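Local coordinates for protein acyl-coenzyme A oxidase (Caenorhabditis elegans, PDB 5K3H) that catalyses the FAD-dependent desaturation of acyl-CoA to (2E)-enoyl-CoA, reducing O2 to H2O2 in the first step of peroxisomal beta-oxidation, at residues B[472-477]-B[498-503]; B[478-483]-B[489-494]; B[268-271]-B[277-280]; B[125-130]-B[215-220]; B[52-57]-B[83-88]. One frame throughout, in Å; residues are numbered along the deposited sequence.

Interaction 1. Residues B[472-477]-B[498-503]; sequences ARSEPT and IAKRQT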
# COMPACT_ATOMS: atom_id res chain seq x y z
N ALA B 472 -4.56 17.06 34.24
CA ALA B 472 -4.42 16.14 35.36
C ALA B 472 -2.96 15.88 35.70
O ALA B 472 -2.06 16.05 34.88
CB ALA B 472 -5.14 14.82 35.05
N ARG B 473 -2.74 15.41 36.93
CA ARG B 473 -1.40 15.19 37.47
C ARG B 473 -0.96 13.76 37.26
O ARG B 473 -1.73 12.81 37.46
CB ARG B 473 -1.34 15.52 38.96
CG ARG B 473 -1.81 16.90 39.34
CD ARG B 473 -1.55 17.10 40.83
NE ARG B 473 -2.75 17.48 41.57
CZ ARG B 473 -3.22 18.72 41.58
NH1 ARG B 473 -4.31 19.01 42.29
NH2 ARG B 473 -2.61 19.68 40.89
N SER B 474 0.28 13.58 36.87
CA SER B 474 0.77 12.24 36.62
C SER B 474 1.40 11.68 37.88
O SER B 474 1.97 12.42 38.69
CB SER B 474 1.78 12.25 35.48
OG SER B 474 1.12 12.34 34.24
N GLU B 475 1.28 10.37 38.04
CA GLU B 475 2.09 9.67 39.01
C GLU B 475 3.55 9.66 38.56
O GLU B 475 3.85 9.99 37.41
CB GLU B 475 1.54 8.26 39.20
CG GLU B 475 0.72 8.17 40.47
CD GLU B 475 -0.58 7.42 40.33
OE1 GLU B 475 -0.68 6.55 39.42
OE2 GLU B 475 -1.50 7.68 41.15
N PRO B 476 4.48 9.36 39.48
CA PRO B 476 5.89 9.36 39.07
C PRO B 476 6.19 8.37 37.95
O PRO B 476 6.99 8.68 37.06
CB PRO B 476 6.63 8.99 40.37
CG PRO B 476 5.68 9.22 41.45
CD PRO B 476 4.30 9.08 40.91
N THR B 477 5.58 7.19 37.95
CA THR B 477 5.86 6.20 36.91
C THR B 477 4.56 5.54 36.49
O THR B 477 3.52 5.70 37.13
CB THR B 477 6.80 5.10 37.40
OG1 THR B 477 6.18 4.42 38.51
CG2 THR B 477 8.15 5.66 37.82
N ILE B 498 1.59 9.86 28.14
CA ILE B 498 2.46 10.17 27.01
C ILE B 498 1.79 11.16 26.07
O ILE B 498 2.46 12.05 25.53
CB ILE B 498 2.96 8.90 26.28
CG1 ILE B 498 1.92 8.31 25.36
CG2 ILE B 498 3.48 7.81 27.23
CD1 ILE B 498 2.31 6.90 24.93
N ALA B 499 0.46 11.08 25.89
CA ALA B 499 -0.22 12.05 25.03
C ALA B 499 -0.15 13.46 25.62
O ALA B 499 0.07 14.44 24.89
CB ALA B 499 -1.68 11.64 24.80
N LYS B 500 -0.36 13.61 26.94
CA LYS B 500 -0.16 14.91 27.57
C LYS B 500 1.28 15.38 27.42
O LYS B 500 1.54 16.54 27.05
CB LYS B 500 -0.54 14.86 29.04
CG LYS B 500 -0.18 16.15 29.81
CD LYS B 500 -0.51 16.03 31.30
CE LYS B 500 0.40 14.97 31.96
NZ LYS B 500 0.05 14.69 33.38
N ARG B 501 2.25 14.50 27.70
CA ARG B 501 3.65 14.94 27.63
C ARG B 501 4.00 15.46 26.24
O ARG B 501 4.62 16.52 26.10
CB ARG B 501 4.60 13.82 28.03
CG ARG B 501 5.89 14.36 28.63
CD ARG B 501 6.96 13.27 28.77
NE ARG B 501 7.82 13.18 27.59
CZ ARG B 501 7.67 12.29 26.61
NH1 ARG B 501 6.71 11.38 26.69
NH2 ARG B 501 8.50 12.29 25.57
N GLN B 502 3.60 14.72 25.19
CA GLN B 502 3.91 15.14 23.82
C GLN B 502 3.10 16.38 23.43
O GLN B 502 3.58 17.22 22.65
CB GLN B 502 3.67 13.98 22.85
CG GLN B 502 3.98 14.27 21.38
CD GLN B 502 5.46 14.60 21.09
OE1 GLN B 502 6.37 14.14 21.79
NE2 GLN B 502 5.68 15.39 20.04
N THR B 503 1.89 16.52 23.95
CA THR B 503 1.10 17.72 23.68
C THR B 503 1.76 18.97 24.26
O THR B 503 1.87 20.00 23.59
CB THR B 503 -0.31 17.54 24.21
OG1 THR B 503 -0.96 16.52 23.44
CG2 THR B 503 -1.10 18.84 24.12
O HOH W 1 1.47 15.83 35.76

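Interaction 2. Residues B[478-483]-B[489-494]; sequences SLIDRV and TEYIKT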
# COMPACT_ATOMS: atom_id res chain seq x y z
N SER B 478 4.67 4.69 35.48
CA SER B 478 3.54 3.86 35.11
C SER B 478 3.41 2.75 36.14
O SER B 478 4.41 2.29 36.70
CB SER B 478 3.74 3.28 33.70
OG SER B 478 2.66 2.42 33.36
N LEU B 479 2.18 2.34 36.41
CA LEU B 479 1.96 1.29 37.40
C LEU B 479 1.62 -0.04 36.72
O LEU B 479 1.03 -0.93 37.34
CB LEU B 479 0.87 1.71 38.40
CG LEU B 479 1.15 2.92 39.31
CD1 LEU B 479 -0.02 3.30 40.21
CD2 LEU B 479 2.37 2.67 40.18
N ILE B 480 2.02 -0.19 35.46
CA ILE B 480 1.84 -1.45 34.77
C ILE B 480 2.80 -2.47 35.37
O ILE B 480 4.01 -2.23 35.45
CB ILE B 480 2.07 -1.26 33.26
CG1 ILE B 480 0.92 -0.47 32.63
CG2 ILE B 480 2.28 -2.59 32.55
CD1 ILE B 480 1.19 -0.11 31.17
N ASP B 481 2.26 -3.60 35.81
CA ASP B 481 3.03 -4.69 36.42
C ASP B 481 3.60 -4.28 37.77
O ASP B 481 4.65 -4.79 38.19
CB ASP B 481 4.15 -5.19 35.50
CG ASP B 481 4.77 -6.52 35.99
OD1 ASP B 481 4.01 -7.33 36.56
OD2 ASP B 481 6.01 -6.74 35.84
N ARG B 482 2.97 -3.32 38.44
CA ARG B 482 3.40 -2.86 39.75
C ARG B 482 2.26 -2.85 40.73
O ARG B 482 2.48 -2.63 41.92
CB ARG B 482 3.99 -1.46 39.68
CG ARG B 482 5.08 -1.32 38.67
CD ARG B 482 5.76 -0.02 38.84
NE ARG B 482 6.86 -0.10 39.80
CZ ARG B 482 7.58 0.96 40.19
NH1 ARG B 482 7.30 2.17 39.71
NH2 ARG B 482 8.57 0.81 41.07
N VAL B 483 1.05 -3.09 40.27
CA VAL B 483 -0.14 -2.84 41.05
C VAL B 483 -1.18 -3.84 40.55
O VAL B 483 -1.32 -4.02 39.33
CB VAL B 483 -0.57 -1.38 40.87
CG1 VAL B 483 -1.96 -1.27 40.22
CG2 VAL B 483 -0.43 -0.61 42.18
N THR B 489 -6.82 0.03 33.46
CA THR B 489 -6.68 1.44 33.80
C THR B 489 -5.24 1.87 33.93
O THR B 489 -4.93 3.04 33.66
CB THR B 489 -7.47 1.76 35.08
OG1 THR B 489 -6.83 1.16 36.21
CG2 THR B 489 -8.90 1.21 34.97
N GLU B 490 -4.31 0.97 34.27
CA GLU B 490 -2.93 1.43 34.26
C GLU B 490 -2.42 1.70 32.84
O GLU B 490 -1.62 2.63 32.64
CB GLU B 490 -2.01 0.45 34.99
CG GLU B 490 -2.40 0.22 36.46
CD GLU B 490 -2.65 1.52 37.22
OE1 GLU B 490 -3.52 1.50 38.11
OE2 GLU B 490 -1.98 2.55 36.97
N TYR B 491 -2.90 0.95 31.84
CA TYR B 491 -2.57 1.25 30.44
C TYR B 491 -3.20 2.56 29.98
O TYR B 491 -2.57 3.35 29.27
CB TYR B 491 -3.01 0.11 29.52
CG TYR B 491 -2.18 -1.14 29.62
CD1 TYR B 491 -2.44 -2.09 30.59
CD2 TYR B 491 -1.12 -1.36 28.75
CE1 TYR B 491 -1.65 -3.25 30.72
CE2 TYR B 491 -0.32 -2.51 28.85
CZ TYR B 491 -0.60 -3.46 29.83
OH TYR B 491 0.17 -4.61 29.93
N ILE B 492 -4.46 2.78 30.33
CA ILE B 492 -5.12 4.03 29.96
C ILE B 492 -4.38 5.22 30.58
O ILE B 492 -4.05 6.19 29.89
CB ILE B 492 -6.61 3.98 30.36
CG1 ILE B 492 -7.33 2.94 29.49
CG2 ILE B 492 -7.26 5.32 30.14
CD1 ILE B 492 -8.82 2.76 29.78
N LYS B 493 -4.03 5.12 31.87
CA LYS B 493 -3.29 6.22 32.50
C LYS B 493 -1.92 6.43 31.86
O LYS B 493 -1.42 7.55 31.85
CB LYS B 493 -3.12 5.98 34.00
CG LYS B 493 -4.40 6.08 34.78
CD LYS B 493 -4.09 6.26 36.25
CE LYS B 493 -3.25 5.11 36.79
NZ LYS B 493 -2.40 5.50 37.97
N THR B 494 -1.31 5.36 31.35
CA THR B 494 -0.01 5.48 30.69
C THR B 494 -0.14 6.17 29.33
O THR B 494 0.68 7.03 28.99
CB THR B 494 0.63 4.09 30.58
OG1 THR B 494 0.79 3.56 31.90
CG2 THR B 494 1.98 4.12 29.90
O HOH W 2 -0.04 3.54 35.53

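Interaction 3. Residues B[268-271]-B[277-280]; sequences RHTK and TYIK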
# COMPACT_ATOMS: atom_id res chain seq x y z
N ARG B 268 -31.06 28.06 3.33
CA ARG B 268 -31.61 27.75 4.64
C ARG B 268 -31.09 28.71 5.70
O ARG B 268 -31.85 29.18 6.56
CB ARG B 268 -31.29 26.30 5.03
CG ARG B 268 -31.75 25.90 6.44
CD ARG B 268 -31.80 24.38 6.61
NE ARG B 268 -32.86 23.85 5.76
CZ ARG B 268 -34.06 23.46 6.19
NH1 ARG B 268 -34.36 23.52 7.48
NH2 ARG B 268 -34.95 23.01 5.32
N HIS B 269 -29.81 29.06 5.62
CA HIS B 269 -29.15 29.85 6.64
C HIS B 269 -28.64 31.19 6.16
O HIS B 269 -28.30 32.04 6.99
CB HIS B 269 -27.96 29.05 7.20
CG HIS B 269 -28.35 27.75 7.82
ND1 HIS B 269 -27.77 26.55 7.46
CD2 HIS B 269 -29.27 27.45 8.77
CE1 HIS B 269 -28.31 25.57 8.16
NE2 HIS B 269 -29.22 26.09 8.97
N THR B 270 -28.53 31.39 4.85
CA THR B 270 -28.08 32.63 4.23
C THR B 270 -29.12 33.10 3.23
O THR B 270 -29.69 32.29 2.50
CB THR B 270 -26.73 32.40 3.53
OG1 THR B 270 -25.72 32.03 4.48
CG2 THR B 270 -26.31 33.59 2.71
N LYS B 271 -29.39 34.40 3.20
CA LYS B 271 -30.30 34.96 2.21
C LYS B 271 -29.59 36.01 1.38
O LYS B 271 -28.74 36.76 1.89
CB LYS B 271 -31.58 35.57 2.84
CG LYS B 271 -32.62 34.54 3.29
CD LYS B 271 -32.21 33.77 4.55
CE LYS B 271 -33.27 32.74 4.94
NZ LYS B 271 -32.92 32.06 6.23
N THR B 277 -29.22 42.32 -1.37
CA THR B 277 -28.97 42.46 0.06
C THR B 277 -28.69 41.10 0.66
O THR B 277 -29.43 40.13 0.41
CB THR B 277 -30.18 43.09 0.76
OG1 THR B 277 -30.56 44.30 0.08
CG2 THR B 277 -29.89 43.39 2.23
N TYR B 278 -27.63 41.02 1.47
CA TYR B 278 -27.14 39.79 2.08
C TYR B 278 -27.49 39.77 3.57
O TYR B 278 -27.11 40.68 4.31
CB TYR B 278 -25.62 39.69 1.92
CG TYR B 278 -24.99 38.44 2.45
CD1 TYR B 278 -25.06 37.26 1.74
CD2 TYR B 278 -24.30 38.43 3.66
CE1 TYR B 278 -24.46 36.12 2.21
CE2 TYR B 278 -23.68 37.28 4.15
CZ TYR B 278 -23.77 36.12 3.42
OH TYR B 278 -23.19 34.93 3.86
N ILE B 279 -28.19 38.72 4.00
CA ILE B 279 -28.55 38.54 5.40
C ILE B 279 -28.02 37.18 5.85
O ILE B 279 -28.42 36.15 5.30
CB ILE B 279 -30.07 38.63 5.64
CG1 ILE B 279 -30.64 39.96 5.14
CG2 ILE B 279 -30.38 38.49 7.11
CD1 ILE B 279 -31.35 39.87 3.80
N LYS B 280 -27.15 37.18 6.86
CA LYS B 280 -26.68 35.96 7.52
C LYS B 280 -27.10 35.97 8.99
O LYS B 280 -26.36 36.47 9.85
CB LYS B 280 -25.17 35.80 7.39
CG LYS B 280 -24.61 34.58 8.13
CD LYS B 280 -23.83 33.65 7.22
CE LYS B 280 -22.34 33.63 7.59
NZ LYS B 280 -21.54 32.69 6.74

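Interaction 4. Residues B[125-130]-B[215-220]; sequences NAQASD and PHTFMV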
# COMPACT_ATOMS: atom_id res chain seq x y z
N ASN B 125 -30.44 18.54 2.50
CA ASN B 125 -31.00 18.62 3.85
C ASN B 125 -30.42 19.80 4.62
O ASN B 125 -31.15 20.55 5.26
CB ASN B 125 -30.73 17.32 4.61
CG ASN B 125 -31.61 16.19 4.17
OD1 ASN B 125 -32.79 16.39 3.85
ND2 ASN B 125 -31.05 14.97 4.12
N ALA B 126 -29.09 19.96 4.56
CA ALA B 126 -28.38 20.88 5.44
C ALA B 126 -28.47 22.34 5.01
O ALA B 126 -28.45 23.23 5.87
CB ALA B 126 -26.90 20.47 5.52
N GLN B 127 -28.57 22.61 3.71
CA GLN B 127 -28.37 23.96 3.18
C GLN B 127 -29.54 24.49 2.37
O GLN B 127 -29.69 25.72 2.27
CB GLN B 127 -27.11 24.01 2.30
CG GLN B 127 -25.84 23.40 2.93
CD GLN B 127 -24.79 23.01 1.87
OE1 GLN B 127 -25.03 23.15 0.67
NE2 GLN B 127 -23.64 22.52 2.33
N ALA B 128 -30.36 23.63 1.77
CA ALA B 128 -31.50 24.08 1.00
C ALA B 128 -32.63 24.49 1.93
O ALA B 128 -32.81 23.91 3.01
CB ALA B 128 -31.97 22.99 0.03
N SER B 129 -33.36 25.55 1.56
CA SER B 129 -34.52 25.95 2.33
C SER B 129 -35.62 24.89 2.19
O SER B 129 -35.59 24.06 1.28
CB SER B 129 -35.04 27.31 1.86
OG SER B 129 -35.72 27.21 0.61
N ASP B 130 -36.60 24.98 3.08
CA ASP B 130 -37.74 24.07 3.04
C ASP B 130 -38.33 24.18 1.65
O ASP B 130 -38.50 23.17 0.96
CB ASP B 130 -38.78 24.47 4.09
CG ASP B 130 -38.57 23.75 5.41
OD1 ASP B 130 -38.88 22.54 5.49
OD2 ASP B 130 -38.10 24.39 6.38
N PRO B 215 -17.27 31.29 0.43
CA PRO B 215 -17.87 30.12 -0.23
C PRO B 215 -19.32 29.92 0.20
O PRO B 215 -19.64 29.97 1.39
CB PRO B 215 -16.98 28.96 0.21
CG PRO B 215 -16.33 29.42 1.43
CD PRO B 215 -16.17 30.91 1.32
N HIS B 216 -20.18 29.73 -0.80
CA HIS B 216 -21.59 29.40 -0.66
C HIS B 216 -21.93 28.27 -1.64
O HIS B 216 -21.16 27.97 -2.56
CB HIS B 216 -22.47 30.62 -0.93
CG HIS B 216 -22.40 31.66 0.14
ND1 HIS B 216 -21.28 32.45 0.33
CD2 HIS B 216 -23.30 32.05 1.06
CE1 HIS B 216 -21.51 33.29 1.33
NE2 HIS B 216 -22.73 33.07 1.79
N THR B 217 -23.08 27.64 -1.45
CA THR B 217 -23.45 26.50 -2.28
C THR B 217 -24.70 26.77 -3.12
O THR B 217 -25.65 27.44 -2.68
CB THR B 217 -23.62 25.22 -1.41
OG1 THR B 217 -24.67 25.40 -0.45
CG2 THR B 217 -22.33 24.88 -0.69
N PHE B 218 -24.68 26.22 -4.33
CA PHE B 218 -25.68 26.53 -5.34
C PHE B 218 -26.14 25.24 -5.99
O PHE B 218 -25.33 24.36 -6.31
CB PHE B 218 -25.15 27.48 -6.44
CG PHE B 218 -24.59 28.78 -5.91
CD1 PHE B 218 -25.38 29.92 -5.84
CD2 PHE B 218 -23.30 28.84 -5.40
CE1 PHE B 218 -24.89 31.10 -5.34
CE2 PHE B 218 -22.80 30.03 -4.90
CZ PHE B 218 -23.60 31.15 -4.87
N MET B 219 -27.45 25.14 -6.23
CA MET B 219 -27.96 24.06 -7.05
C MET B 219 -27.68 24.41 -8.50
O MET B 219 -27.99 25.52 -8.94
CB MET B 219 -29.46 23.85 -6.81
CG MET B 219 -30.08 22.76 -7.67
SD MET B 219 -29.32 21.13 -7.40
CE MET B 219 -30.06 20.73 -5.84
N VAL B 220 -27.03 23.50 -9.24
CA VAL B 220 -26.56 23.77 -10.59
C VAL B 220 -26.98 22.65 -11.53
O VAL B 220 -26.58 21.50 -11.33
CB VAL B 220 -25.04 23.97 -10.66
CG1 VAL B 220 -24.62 24.33 -12.08
CG2 VAL B 220 -24.59 25.04 -9.70

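Interaction 5. Residues B[52-57]-B[83-88]; sequences AEIPEL and TQRMSE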
# COMPACT_ATOMS: atom_id res chain seq x y z
N ALA B 52 -29.99 -14.15 -1.92
CA ALA B 52 -29.62 -15.42 -2.52
C ALA B 52 -30.70 -15.93 -3.47
O ALA B 52 -30.40 -16.73 -4.36
CB ALA B 52 -29.32 -16.47 -1.45
N GLU B 53 -31.95 -15.48 -3.29
CA GLU B 53 -33.06 -15.86 -4.15
C GLU B 53 -33.25 -14.91 -5.33
O GLU B 53 -34.18 -15.11 -6.11
CB GLU B 53 -34.38 -15.88 -3.38
CG GLU B 53 -34.44 -16.73 -2.14
CD GLU B 53 -35.78 -16.58 -1.41
OE1 GLU B 53 -36.56 -15.66 -1.74
OE2 GLU B 53 -36.04 -17.37 -0.47
N ILE B 54 -32.42 -13.89 -5.48
CA ILE B 54 -32.63 -12.89 -6.53
C ILE B 54 -31.39 -12.84 -7.40
O ILE B 54 -30.59 -11.90 -7.29
CB ILE B 54 -32.92 -11.50 -5.95
CG1 ILE B 54 -34.03 -11.53 -4.90
CG2 ILE B 54 -33.30 -10.52 -7.03
CD1 ILE B 54 -34.24 -10.16 -4.27
N PRO B 55 -31.21 -13.79 -8.32
CA PRO B 55 -29.96 -13.83 -9.08
C PRO B 55 -29.74 -12.62 -9.97
O PRO B 55 -28.59 -12.34 -10.35
CB PRO B 55 -30.10 -15.12 -9.90
CG PRO B 55 -31.58 -15.39 -9.96
CD PRO B 55 -32.11 -14.90 -8.64
N GLU B 56 -30.80 -11.87 -10.31
CA GLU B 56 -30.62 -10.65 -11.10
C GLU B 56 -29.84 -9.59 -10.33
O GLU B 56 -29.33 -8.63 -10.93
CB GLU B 56 -31.98 -10.10 -11.56
CG GLU B 56 -33.17 -10.32 -10.58
CD GLU B 56 -33.76 -11.74 -10.62
OE1 GLU B 56 -33.36 -12.50 -11.52
OE2 GLU B 56 -34.62 -12.10 -9.76
N LEU B 57 -29.73 -9.74 -9.01
CA LEU B 57 -28.95 -8.83 -8.19
C LEU B 57 -27.54 -9.34 -7.92
O LEU B 57 -26.86 -8.81 -7.03
CB LEU B 57 -29.68 -8.53 -6.88
CG LEU B 57 -30.87 -7.58 -6.97
CD1 LEU B 57 -31.58 -7.49 -5.66
CD2 LEU B 57 -30.40 -6.21 -7.39
N THR B 83 -33.54 -0.10 -7.39
CA THR B 83 -34.59 0.90 -7.20
C THR B 83 -35.97 0.30 -7.40
O THR B 83 -36.96 0.77 -6.83
CB THR B 83 -34.42 2.06 -8.20
OG1 THR B 83 -34.53 1.53 -9.52
CG2 THR B 83 -33.05 2.67 -8.09
N GLN B 84 -36.06 -0.76 -8.21
CA GLN B 84 -37.30 -1.45 -8.52
C GLN B 84 -37.70 -2.45 -7.43
O GLN B 84 -38.85 -2.45 -6.98
CB GLN B 84 -37.15 -2.12 -9.89
CG GLN B 84 -38.17 -3.19 -10.24
CD GLN B 84 -37.82 -3.91 -11.54
OE1 GLN B 84 -36.72 -3.72 -12.11
NE2 GLN B 84 -38.73 -4.77 -12.01
N ARG B 85 -36.77 -3.30 -6.98
CA ARG B 85 -37.11 -4.37 -6.03
C ARG B 85 -36.75 -4.03 -4.59
O ARG B 85 -37.03 -4.85 -3.70
CB ARG B 85 -36.41 -5.67 -6.42
CG ARG B 85 -36.34 -5.93 -7.91
CD ARG B 85 -37.46 -6.83 -8.35
NE ARG B 85 -37.51 -8.05 -7.56
CZ ARG B 85 -36.88 -9.18 -7.89
NH1 ARG B 85 -36.13 -9.22 -8.99
NH2 ARG B 85 -36.99 -10.24 -7.11
N MET B 86 -36.18 -2.84 -4.33
CA MET B 86 -35.61 -2.50 -3.03
C MET B 86 -36.52 -2.86 -1.86
O MET B 86 -36.06 -3.37 -0.83
CB MET B 86 -35.24 -1.01 -3.01
CG MET B 86 -34.59 -0.52 -1.74
SD MET B 86 -34.06 1.19 -1.89
CE MET B 86 -32.67 1.01 -3.03
N SER B 87 -37.83 -2.57 -1.98
CA SER B 87 -38.77 -2.76 -0.88
C SER B 87 -39.00 -4.21 -0.55
O SER B 87 -39.46 -4.52 0.56
CB SER B 87 -40.13 -2.13 -1.20
OG SER B 87 -40.07 -0.73 -1.18
N GLU B 88 -38.75 -5.12 -1.48
CA GLU B 88 -38.95 -6.53 -1.18
C GLU B 88 -37.88 -7.09 -0.26
O GLU B 88 -38.03 -8.22 0.22
CB GLU B 88 -38.94 -7.32 -2.48
CG GLU B 88 -39.97 -6.83 -3.49
CD GLU B 88 -39.69 -7.35 -4.88
OE1 GLU B 88 -39.35 -8.56 -5.01
OE2 GLU B 88 -39.85 -6.57 -5.84

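Interaction 1. Residues B[472-477]-B[498-503]
K500 stands out from helix 489-515 and tethers the extended loop that leads into that helix, an irregular segment at the surface of the all-helical C-terminal part of the acyl-CoA oxidase fold. Its side chain points at the loop and meets it end on, so that nearly all of the contact lies at the ammonium group. With CG anti to the backbone N (chi1 172°) the chain leaves the helix outward, and one bend at chi3 (67°) turns CE and NZ in between A472 and S474. There NZ gives a hydrogen bond to A472 O at 2.9 Å, with the C=O...N angle at 144° and the nitrogen tilted from the carbonyl plane. A second bond runs from NZ to S474 OG at 2.7 Å. The serine CB points toward the helix, which brings its short hydroxyl directly to the lysine; the same OG is also hydrogen-bonded to H497, one turn back on the helix side. Lysine suits this place because a long, flexible chain spans a gap too wide for backbone contact, A472 CA and K500 CA being 9.0 Å apart, and because a tetrahedral ammonium can serve several acceptors in different directions. The K500 side chain also touches L470. A water completes the junction: it accepts from K500 NZ at 3.0 Å and from the S474 backbone N at 2.8 Å.

Interaction 2. Residues B[478-483]-B[489-494]
I480 and E490 bury more surface here than any other residues of the two segments, and their side chains lie alongside, running opposite ways, where the loop 478-483 lies against the first turns of helix 489-515. I480 CG1 rests on E490 CB at 3.9 Å. Beyond it the isoleucine reaches Y491: CD1 sits over one face of the ring, 3.7 Å from the centroid and 16° off the normal, a CH-pi contact in which the two side chains cross at about a right angle. A beta-branched isoleucine suits this spot, since its two arms reach different parts of the tyrosine: CG2 near the phenol oxygen, CD1 over the ring. The tyrosine hydroxyl is held by N572, and Y595 of helix 590-616 also packs on I480.

E490 keeps its aliphatic part against the backbone of L479, and V483 CG1 lies 3.8 Å from its OE1. L479 takes a smaller share, much like that of T494, and its N gives a 2.7 Å hydrogen bond to a water.

At the inner end S478 OG donates to T494 OG1 at 2.6 Å, and T494 OG1 donates in turn to E490 O at 2.7 Å, from the opposite face of the carbonyl to T494 N. A valine in place of T494 would probably leave the buried S478 hydroxyl without its acceptor. The chemistry implies a relay of hydroxyls that ties the loop to a helix carbonyl beside an apolar patch.

Interaction 3. Residues B[268-271]-B[277-280]
K271 N and I279 O form a hydrogen bond of 2.9 Å that is nearly straight, 170° at the hydrogen, and lies in the carbonyl plane. Its mate runs the other way, from I279 N to K271 O, also at 2.9 Å, so the two residues make an antiparallel hydrogen-bonded pair. K271 O is approached a second time by the CA of Y278, 3.4 Å away in a CA-H...O contact.

The side chains of K271 and I279 leave the ribbon on the same face, where the branched isoleucine suits an extended backbone. The lysine does not stay over its neighbour: its chain bends at chi2 (73°) and folds back along its own segment until NZ hydrogen-bonds to R268 O at 3.1 Å, coming from above the carbonyl plane. This leaves its aliphatic part near the ribbon while the charge finds an oxygen.

The Y278 side chain runs obliquely across T270. Chi1 of -177° sets the ring opposite its own N and swings it back toward 268-271, and its hydroxyl is hydrogen-bonded to H216 of strand 211-221. Tyrosine thus offers both an apolar ring and a polar tip. On the same side K280 CD passes 3.7 Å from T270 OG1; the beta-branched threonine suits its extended backbone. The arrangement is that of a beta hairpin, a small two-stranded ribbon, 271-272 with 278-279, tied to strand 211-221 through Y278 and H216.

Interaction 4. Residues B[125-130]-B[215-220]
Q127 reaches from the end of helix 114-127 to T217 on strand 211-221, and its side chain can be followed outward atom by atom. CB points toward the strand and already lies 3.9 Å from T217 OG1. CG keeps a similar separation from that oxygen, and from there the chain runs extended, so that CD comes up facing T217, nearer the hydroxyl than the methyl. At the tip the amide splits its roles: OE1 accepts a short hydrogen bond of 2.5 Å from T217 OG1, while NE2 is 4.1 Å from T217 CG2. The hydroxyl does not come in on a lone pair of OE1 but from above the carbonyl plane, 59° out of it, with a C=O...O angle of 120°.

On the strand side, the hydroxyl stands between the backbone N and the carbonyl carbon (chi1 61°), which presents OG1 to the glutamine and leaves CG2 beside OE1 at 3.5 Å. The two side chains cross at about a right angle. Glutamine suits the helix end because its length bridges a gap of 7.8 Å between Q127 CA and T217 CA; threonine suits a beta strand and supplies the donor. L266 packs on both of them. T217 also lies about 4 Å, side chain to side chain, from Y149, an FAD-binding residue. The contact joins the N-terminal helical domain to the central beta domain, the interface characteristic of the acyl-CoA dehydrogenase and oxidase fold.

Interaction 5. Residues B[52-57]-B[83-88]
The backbone of 52-57 passes through I54 in a non-helical conformation and then closes a short 3-10 turn at P55 and E56, with L57 N bonded to I54 O at 2.9 Å, and this turn faces R85 of helix 68-85. The E56 carboxylate meets R85 at the edge of the guanidinium, close to its plane: NH1 and OE2 are 3.3 Å apart, a salt bridge whose hydrogen bond is weak in length though almost straight at 178°. The two flat groups are turned 37° against each other, and the side chains cross at about a right angle.

Bends at chi2 and chi3 curl the arginine so that its NE turns to E88 of the same segment, giving to OE1 at 3.2 Å within the guanidinium plane and weakly to OE2. One positive group thus serves two carboxylates in a network, which suits arginine, whose several N-H groups point in different directions. I54 supplies the apolar side: its CG2 lies 3.7 Å from both NH1 and NH2, approaching at a slant. A methionine in place of R85 would probably leave E56 and E88 without their shared positive partner.

The salt-bridge network lies within the N-terminal helical domain, far from the FAD and ATP sites. I54 and L57 also rest on I89, L57 lies on V81 and L82, and E56 O takes a hydrogen bond from R77, so the loop after helix 38-52 is fitted along helix 68-85 with helix 97-105 beside L57.

The five contacts follow the chain from the N-terminal helices through the beta domain to the C-terminal helices. Interaction 5 lies in the helical N-terminal region, about 34 Å, centre to centre, from interaction 4, which links helix 114-127 to strand 211-221. Interaction 3 is about 11 Å, centre to centre, from interaction 4 and touches it through hydrogen bonds between their segments. Far from these, interactions 1 and 2 share helix 489-515, with centres about 12 Å apart, and are joined by the salt bridge between E475 and K493; interaction 2 falls within the span of interaction 1. Interactions 1, 2 and 5 hold loops to helices, interaction 3 pairs two short strands, and interaction 4 joins N-terminal helices to the beta domain.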